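PDB 3PC6: DNA repair protein XRCC1 from Mus musculus, which acts as a scaffold in DNA single-strand break repair, assembling repair proteins including DNA ligase III, the chain here being its second BRCT domain. Local coordinates for residues T32-E37 against S79-Q84; E37-D40 against E44-Q47; Q53-N58 against L69-P74. One frame throughout, in Å; residues are numbered along the deposited sequence. Where two conformers were deposited one is given.

The three contacts lie on one BRCT domain, each partly buried: one buried residue (Phe34, Val46, Phe71) meets more exposed polar partners. Contact 1 joins the C-terminal ends of helices 23-33 and 75-83 through a ring set against two partly exposed amides. Contact 2 starts from the same piece of chain, sharing Glu37, and is the most ionic: a surface salt bridge to exposed Arg45 beside edge strand 37-38. Contact 3, about 20 Å from contact 1 centre to centre, lies beside the other edge strand, 70-72, and combines an aromatic pair with partly exposed Arg73 bound to the carbonyl of exposed Gln53. Contacts 2 and 3 reach the same parallel sheet and meet where Gln47 O approaches Ala70 N at 2.9 Å, a probable hydrogen bond.

Contact 1: residues T32-E37 against S79-Q84; sequences TAFNGE and SCNEKQ
Phe34 turns the tip of its ring toward the end of helix 75-83, where Asn81 and Gln84 receive it. Closest is CZ of Phe34 to OD1 of Asn81, 3.3 Å, with the oxygen at the ring edge and near its plane; the electropositive C-H rim suits such an acceptor. The CB of Asn81 backs this up, 4.0 Å from CE2 of Phe34. Because CG of Asn81 lies anti to the backbone N (chi1 175°), the amide swings toward the ring.

Gln84 closes the looser side: its NE2 stands 3.8 Å from CZ of Phe34, in an oblique approach. The chain of Gln84, bent at chi2, folds back so that NE2 donates to Asn81 O at 2.7 Å, nearly straight at 163° and on a lone pair. That carbonyl also accepts from Gln84 N, so two bonds hold it. While the phenyl is buried, both amides remain partly exposed, as suits polar groups at a helix end.

Phe7 also meets the Phe34 ring. Nearby, Asn35 bonds Arg25 of the second subunit. Both helices finish in Schellman motifs, with Asn35 and Gln84 as the positive-phi C-prime residues: the contact pairs two helix C-termini of the BRCT fold.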
loop_
_atom_site.group_PDB
_atom_site.type_symbol
_atom_site.label_atom_id
_atom_site.label_comp_id
_atom_site.label_asym_id
_atom_site.label_seq_id
_atom_site.Cartn_x
_atom_site.Cartn_y
_atom_site.Cartn_z
ATOM N N THR B 32 0.691 1.572 4.893
ATOM C CA THR B 32 1.854 1.448 4.009
ATOM C C THR B 32 2.750 2.687 4.069
ATOM O O THR B 32 3.969 2.567 4.163
ATOM C CB THR B 32 1.430 1.205 2.544
ATOM O OG1 THR B 32 0.567 0.066 2.473
ATOM C CG2 THR B 32 2.659 0.958 1.651
ATOM N N ALA B 33 2.143 3.872 4.013
ATOM C CA ALA B 33 2.916 5.117 3.974
ATOM C C ALA B 33 3.819 5.267 5.193
ATOM O O ALA B 33 4.911 5.817 5.089
ATOM C CB ALA B 33 2.005 6.321 3.836
ATOM N N PHE B 34 3.372 4.768 6.343
ATOM C CA PHE B 34 4.135 4.951 7.581
ATOM C C PHE B 34 4.957 3.716 7.920
ATOM O O PHE B 34 5.299 3.460 9.075
ATOM C CB PHE B 34 3.209 5.373 8.717
ATOM C CG PHE B 34 2.390 6.587 8.386
ATOM C CD1 PHE B 34 2.979 7.680 7.777
ATOM C CD2 PHE B 34 1.035 6.629 8.655
ATOM C CE1 PHE B 34 2.234 8.800 7.454
ATOM C CE2 PHE B 34 0.288 7.747 8.334
ATOM C CZ PHE B 34 0.888 8.833 7.731
ATOM N N ASN B 35 5.267 2.956 6.874
ATOM C CA ASN B 35 6.181 1.821 6.945
ATOM C C ASN B 35 5.653 0.589 7.665
ATOM O O ASN B 35 6.430 -0.287 8.038
ATOM C CB ASN B 35 7.539 2.236 7.529
ATOM C CG ASN B 35 8.705 1.577 6.809
ATOM O OD1 ASN B 35 8.509 0.840 5.843
ATOM N ND2 ASN B 35 9.924 1.845 7.272
ATOM N N GLY B 36 4.338 0.513 7.854
ATOM C CA GLY B 36 3.732 -0.674 8.431
ATOM C C GLY B 36 3.722 -1.822 7.435
ATOM O O GLY B 36 3.892 -1.612 6.239
ATOM N N GLU B 37 3.526 -3.038 7.928
ATOM C CA GLU B 37 3.476 -4.209 7.063
ATOM C C GLU B 37 2.074 -4.811 7.045
ATOM O O GLU B 37 1.546 -5.203 8.080
ATOM C CB GLU B 37 4.484 -5.267 7.517
ATOM C CG GLU B 37 5.936 -4.782 7.532
ATOM N N SER B 79 -6.318 8.622 13.209
ATOM C CA SER B 79 -5.807 9.525 14.227
ATOM C C SER B 79 -4.282 9.565 14.250
ATOM O O SER B 79 -3.693 10.622 14.485
ATOM C CB SER B 79 -6.352 9.159 15.610
ATOM O OG SER B 79 -7.756 9.337 15.639
ATOM N N CYS B 80 -3.641 8.424 14.008
ATOM C CA CYS B 80 -2.187 8.409 13.939
ATOM C C CYS B 80 -1.727 9.325 12.803
ATOM O O CYS B 80 -0.710 10.003 12.921
ATOM C CB CYS B 80 -1.648 7.001 13.701
ATOM S SG CYS B 80 -1.791 5.884 15.115
ATOM N N ASN B 81 -2.477 9.330 11.704
ATOM C CA ASN B 81 -2.165 10.194 10.563
ATOM C C ASN B 81 -2.413 11.655 10.901
ATOM O O ASN B 81 -1.553 12.512 10.681
ATOM C CB ASN B 81 -2.995 9.799 9.343
ATOM C CG ASN B 81 -2.800 10.747 8.178
ATOM O OD1 ASN B 81 -1.688 10.904 7.680
ATOM N ND2 ASN B 81 -3.884 11.384 7.736
ATOM N N GLU B 82 -3.594 11.930 11.445
ATOM C CA GLU B 82 -3.960 13.272 11.878
ATOM C C GLU B 82 -2.940 13.874 12.845
ATOM O O GLU B 82 -2.628 15.059 12.758
ATOM C CB GLU B 82 -5.364 13.278 12.497
ATOM C CG GLU B 82 -5.780 14.607 13.108
ATOM N N LYS B 83 -2.411 13.062 13.755
ATOM C CA LYS B 83 -1.434 13.551 14.730
ATOM C C LYS B 83 0.012 13.310 14.301
ATOM O O LYS B 83 0.944 13.777 14.955
ATOM C CB LYS B 83 -1.678 12.929 16.108
ATOM C CG LYS B 83 -2.999 13.334 16.748
ATOM C CD LYS B 83 -3.055 14.835 17.001
ATOM C CE LYS B 83 -4.448 15.278 17.433
ATOM N NZ LYS B 83 -5.453 15.129 16.338
ATOM N N GLN B 84 0.193 12.579 13.204
ATOM C CA GLN B 84 1.525 12.238 12.708
ATOM C C GLN B 84 2.411 11.578 13.766
ATOM O O GLN B 84 3.591 11.907 13.905
ATOM C CB GLN B 84 2.212 13.470 12.103
ATOM C CG GLN B 84 1.593 13.924 10.784
ATOM C CD GLN B 84 1.821 12.927 9.656
ATOM O OE1 GLN B 84 2.951 12.735 9.199
ATOM N NE2 GLN B 84 0.744 12.286 9.199
#

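Contact 2: residues E37-D40 against E44-Q47; sequences ELED and ERVQ
Glu39 and Arg45 form a salt bridge across the turn, its shortest approach being OE1 of Glu39 to NH2 of Arg45 at 2.7 Å. Within the same salt bridge, NE of Arg45 donates a hydrogen bond to OE2 of Glu39, 3.1 Å long and bent to 140°. It reaches the oxygen from above the carboxylate, 40° out of its plane. The carboxylate and guanidinium planes stand 69° apart, so the two groups cross instead of lying flat in a coplanar pair. Arginine suits this place because its long chain, bent at chi3, can curl back and offer two nitrogens to one acid.

Both carboxylate oxygens have further partners: OE1 bonds the side chain of Asn43 and OE2 that of His12. Glu39 is thus held between the turn and strand 12-16, an arrangement that would be expected to stabilise its negative charge.

Further inward the contact becomes apolar. CG2 of Val46 packs 3.7 Å from CB of Glu39 and nearly as close to its CG, so the valine branch covers the aliphatic part of the glutamate while the acid end reaches Arg45. Val46 is buried, touching Phe14 and Leu69, whereas Arg45 is exposed at the surface, a division that fits a branched hydrocarbon and a charged group. The arrangement belongs to the loop of the parallel BRCT sheet that leads from edge strand 37-38 past strand 12-16 to strand 48-51, its two ends bridged by the ion pair.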
loop_
_atom_site.group_PDB
_atom_site.type_symbol
_atom_site.label_atom_id
_atom_site.label_comp_id
_atom_site.label_asym_id
_atom_site.label_seq_id
_atom_site.Cartn_x
_atom_site.Cartn_y
_atom_site.Cartn_z
ATOM N N GLU B 37 3.526 -3.038 7.928
ATOM C CA GLU B 37 3.476 -4.209 7.063
ATOM C C GLU B 37 2.074 -4.811 7.045
ATOM O O GLU B 37 1.546 -5.203 8.080
ATOM C CB GLU B 37 4.484 -5.267 7.517
ATOM C CG GLU B 37 5.936 -4.782 7.532
ATOM N N LEU B 38 1.482 -4.889 5.863
ATOM C CA LEU B 38 0.179 -5.529 5.722
ATOM C C LEU B 38 0.332 -7.022 5.494
ATOM O O LEU B 38 1.229 -7.470 4.781
ATOM C CB LEU B 38 -0.608 -4.897 4.572
ATOM C CG LEU B 38 -1.135 -3.497 4.874
ATOM C CD1 LEU B 38 -1.385 -2.749 3.573
ATOM C CD2 LEU B 38 -2.406 -3.577 5.717
ATOM N N GLU B 39 -0.550 -7.788 6.116
ATOM C CA GLU B 39 -0.596 -9.228 5.934
ATOM C C GLU B 39 -1.916 -9.563 5.235
ATOM O O GLU B 39 -2.966 -9.013 5.576
ATOM C CB GLU B 39 -0.512 -9.929 7.297
ATOM C CG GLU B 39 0.796 -9.682 8.068
ATOM C CD GLU B 39 2.024 -10.309 7.400
ATOM O OE1 GLU B 39 1.858 -11.262 6.615
ATOM O OE2 GLU B 39 3.157 -9.851 7.669
ATOM N N ASP B 40 -1.869 -10.455 4.254
ATOM C CA ASP B 40 -3.077 -10.837 3.527
ATOM C C ASP B 40 -3.788 -12.009 4.197
ATOM O O ASP B 40 -4.914 -12.353 3.839
ATOM C CB ASP B 40 -2.748 -11.169 2.068
ATOM C CG ASP B 40 -2.217 -9.973 1.308
ATOM O OD1 ASP B 40 -2.617 -8.830 1.638
ATOM O OD2 ASP B 40 -1.397 -10.173 0.384
ATOM N N GLU B 44 1.140 -15.822 11.928
ATOM C CA GLU B 44 1.850 -15.621 13.186
ATOM C C GLU B 44 2.406 -14.215 13.316
ATOM O O GLU B 44 2.636 -13.736 14.427
ATOM C CB GLU B 44 2.993 -16.638 13.325
ATOM N N ARG B 45 2.621 -13.557 12.178
ATOM C CA ARG B 45 3.239 -12.232 12.157
ATOM C C ARG B 45 2.263 -11.098 12.471
ATOM O O ARG B 45 2.687 -9.998 12.822
ATOM C CB ARG B 45 3.931 -11.965 10.808
ATOM C CG ARG B 45 5.025 -12.966 10.457
ATOM C CD ARG B 45 5.899 -12.472 9.307
ATOM N NE ARG B 45 5.131 -12.210 8.087
ATOM C CZ ARG B 45 4.683 -13.157 7.266
ATOM N NH1 ARG B 45 4.913 -14.437 7.535
ATOM N NH2 ARG B 45 3.997 -12.828 6.179
ATOM N N VAL B 46 0.966 -11.357 12.327
ATOM C CA VAL B 46 -0.044 -10.327 12.585
ATOM C C VAL B 46 -0.037 -9.847 14.048
ATOM O O VAL B 46 -0.002 -10.651 14.980
ATOM C CB VAL B 46 -1.459 -10.811 12.192
ATOM C CG1 VAL B 46 -2.522 -9.772 12.576
ATOM C CG2 VAL B 46 -1.515 -11.120 10.697
ATOM N N GLN B 47 -0.063 -8.527 14.229
ATOM C CA GLN B 47 -0.109 -7.919 15.545
ATOM C C GLN B 47 -1.389 -7.106 15.781
ATOM O O GLN B 47 -1.894 -7.058 16.909
ATOM C CB GLN B 47 1.134 -7.055 15.755
ATOM C CG GLN B 47 2.433 -7.850 15.639
ATOM C CD GLN B 47 3.663 -6.967 15.505
ATOM O OE1 GLN B 47 3.620 -5.923 14.861
ATOM N NE2 GLN B 47 4.769 -7.388 16.111
#

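Contact 3: residues Q53-N58 against L69-P74; sequences QEWDPN and LAFVRP
Trp55 and Phe71 supply the aromatic part of the contact, an edge-to-face (T-shaped) pair. The edge of the indole's six-membered ring is directed at the phenyl face, with centroids 4.9 Å apart and planes at 62°. CH2 of Trp55 sits above that face, displaced toward its rim, 3.8 Å from CD1 of Phe71. CZ3 of Trp55 makes a similar approach to CG of Phe71, so two neighbouring rim carbons share the packing. The indole reaches across because CG of Trp55 is anti to the backbone N (chi1 -178°), carrying the ring over toward the strand. A large, partly exposed aromatic suits this place: it can cover the buried phenylalanine from the loop side.

The polar part is a side chain gripping a main-chain carbonyl. NH1 of Arg73 donates to O of Gln53 at 2.7 Å and 164°, the oxygen lying in the guanidinium plane, though the donor is tilted from the plane of the carbonyl. NH2 of the same arginine adds a weak bond to that oxygen at 3.2 Å. Arginine suits the task because its two terminal amino groups can converge on one acceptor; NH1 also bonds Thr51 O, so it joins successive parts of the chain leaving strand 48-51.

Local capping completes the loop: OD1 of Asp56 accepts from N of Asn58 at 2.8 Å, just before helix 59-65, while OD2 of Asp56 bonds the hydroxyl of Tyr16. The contact joins the loop after strand 48-51 to edge strand 70-72 of the parallel sheet, and helix 59-65 packs against both through Phe59, which meets Trp55 and Phe71, with Leu63 touching Phe71 as well.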
loop_
_atom_site.group_PDB
_atom_site.type_symbol
_atom_site.label_atom_id
_atom_site.label_comp_id
_atom_site.label_asym_id
_atom_site.label_seq_id
_atom_site.Cartn_x
_atom_site.Cartn_y
_atom_site.Cartn_z
ATOM N N GLN B 53 -16.346 -3.795 12.220
ATOM C CA GLN B 53 -17.498 -4.668 12.456
ATOM C C GLN B 53 -17.672 -5.030 13.934
ATOM O O GLN B 53 -16.821 -4.714 14.760
ATOM C CB GLN B 53 -17.330 -5.961 11.645
ATOM C CG GLN B 53 -16.943 -5.745 10.181
ATOM C CD GLN B 53 -18.099 -5.263 9.322
ATOM O OE1 GLN B 53 -17.948 -4.342 8.514
ATOM N NE2 GLN B 53 -19.259 -5.888 9.485
ATOM N N GLU B 54 -18.780 -5.697 14.256
ATOM C CA GLU B 54 -18.975 -6.266 15.587
ATOM C C GLU B 54 -17.900 -7.326 15.820
ATOM O O GLU B 54 -17.418 -7.935 14.866
ATOM C CB GLU B 54 -20.370 -6.908 15.703
ATOM N N TRP B 55 -17.518 -7.532 17.074
ATOM C CA TRP B 55 -16.602 -8.608 17.438
ATOM C C TRP B 55 -16.998 -9.888 16.717
ATOM O O TRP B 55 -18.173 -10.255 16.684
ATOM C CB TRP B 55 -16.638 -8.854 18.953
ATOM C CG TRP B 55 -15.686 -9.921 19.430
ATOM C CD1 TRP B 55 -15.969 -11.242 19.644
ATOM C CD2 TRP B 55 -14.303 -9.750 19.760
ATOM N NE1 TRP B 55 -14.846 -11.899 20.091
ATOM C CE2 TRP B 55 -13.809 -11.006 20.162
ATOM C CE3 TRP B 55 -13.432 -8.657 19.747
ATOM C CZ2 TRP B 55 -12.486 -11.198 20.548
ATOM C CZ3 TRP B 55 -12.120 -8.853 20.139
ATOM C CH2 TRP B 55 -11.662 -10.114 20.532
ATOM N N ASP B 56 -16.014 -10.558 16.130
ATOM C CA ASP B 56 -16.230 -11.852 15.491
ATOM C C ASP B 56 -15.827 -12.941 16.477
ATOM O O ASP B 56 -14.682 -12.975 16.930
ATOM C CB ASP B 56 -15.386 -11.936 14.212
ATOM C CG ASP B 56 -15.606 -13.234 13.435
ATOM O OD1 ASP B 56 -16.063 -14.234 14.032
ATOM O OD2 ASP B 56 -15.298 -13.252 12.225
ATOM N N PRO B 57 -16.768 -13.837 16.821
ATOM C CA PRO B 57 -16.472 -14.912 17.774
ATOM C C PRO B 57 -15.282 -15.773 17.358
ATOM O O PRO B 57 -14.654 -16.391 18.214
ATOM C CB PRO B 57 -17.764 -15.749 17.788
ATOM C CG PRO B 57 -18.831 -14.811 17.366
ATOM C CD PRO B 57 -18.186 -13.834 16.407
ATOM N N ASN B 58 -14.987 -15.821 16.063
ATOM C CA ASN B 58 -13.842 -16.585 15.576
ATOM C C ASN B 58 -12.498 -15.965 15.961
ATOM O O ASN B 58 -11.458 -16.617 15.856
ATOM C CB ASN B 58 -13.918 -16.773 14.059
ATOM C CG ASN B 58 -15.100 -17.626 13.638
ATOM O OD1 ASN B 58 -15.646 -18.388 14.436
ATOM N ND2 ASN B 58 -15.502 -17.500 12.382
ATOM N N LEU B 69 -2.314 -10.757 19.751
ATOM C CA LEU B 69 -3.162 -9.965 18.857
ATOM C C LEU B 69 -3.866 -8.823 19.575
ATOM O O LEU B 69 -4.329 -8.975 20.709
ATOM C CB LEU B 69 -4.236 -10.859 18.219
ATOM C CG LEU B 69 -3.854 -11.767 17.059
ATOM C CD1 LEU B 69 -5.061 -12.604 16.649
ATOM C CD2 LEU B 69 -3.353 -10.923 15.877
ATOM N N ALA B 70 -3.952 -7.684 18.900
ATOM C CA ALA B 70 -4.762 -6.563 19.363
ATOM C C ALA B 70 -5.807 -6.260 18.304
ATOM O O ALA B 70 -5.492 -6.229 17.113
ATOM C CB ALA B 70 -3.897 -5.348 19.586
ATOM N N PHE B 71 -7.041 -6.029 18.738
ATOM C CA PHE B 71 -8.141 -5.712 17.820
ATOM C C PHE B 71 -8.488 -4.239 17.967
ATOM O O PHE B 71 -8.697 -3.758 19.090
ATOM C CB PHE B 71 -9.340 -6.609 18.144
ATOM C CG PHE B 71 -9.009 -8.079 18.065
ATOM C CD1 PHE B 71 -8.436 -8.732 19.136
ATOM C CD2 PHE B 71 -9.214 -8.782 16.885
ATOM C CE1 PHE B 71 -8.105 -10.075 19.053
ATOM C CE2 PHE B 71 -8.877 -10.122 16.789
ATOM C CZ PHE B 71 -8.320 -10.765 17.878
ATOM N N VAL B 72 -8.530 -3.518 16.846
ATOM C CA VAL B 72 -8.602 -2.056 16.887
ATOM C C VAL B 72 -9.515 -1.479 15.810
ATOM O O VAL B 72 -9.607 -2.034 14.715
ATOM C CB VAL B 72 -7.212 -1.443 16.661
ATOM C CG1 VAL B 72 -7.192 0.023 17.106
ATOM C CG2 VAL B 72 -6.150 -2.252 17.369
ATOM N N ARG B 73 -10.165 -0.356 16.125
ATOM C CA ARG B 73 -10.994 0.388 15.166
ATOM C C ARG B 73 -10.151 1.169 14.149
ATOM O O ARG B 73 -9.074 1.651 14.469
ATOM C CB ARG B 73 -11.916 1.365 15.911
ATOM C CG ARG B 73 -12.984 0.674 16.801
ATOM C CD ARG B 73 -13.819 -0.268 15.955
ATOM N NE ARG B 73 -14.943 -0.851 16.686
ATOM C CZ ARG B 73 -15.602 -1.931 16.286
ATOM N NH1 ARG B 73 -15.236 -2.549 15.169
ATOM N NH2 ARG B 73 -16.615 -2.406 17.010
ATOM N N PRO B 74 -10.657 1.316 12.914
ATOM C CA PRO B 74 -9.877 2.069 11.916
ATOM C C PRO B 74 -9.591 3.524 12.324
ATOM O O PRO B 74 -8.609 4.101 11.851
ATOM C CB PRO B 74 -10.732 1.993 10.645
ATOM C CG PRO B 74 -12.075 1.464 11.065
ATOM C CD PRO B 74 -11.871 0.704 12.351
#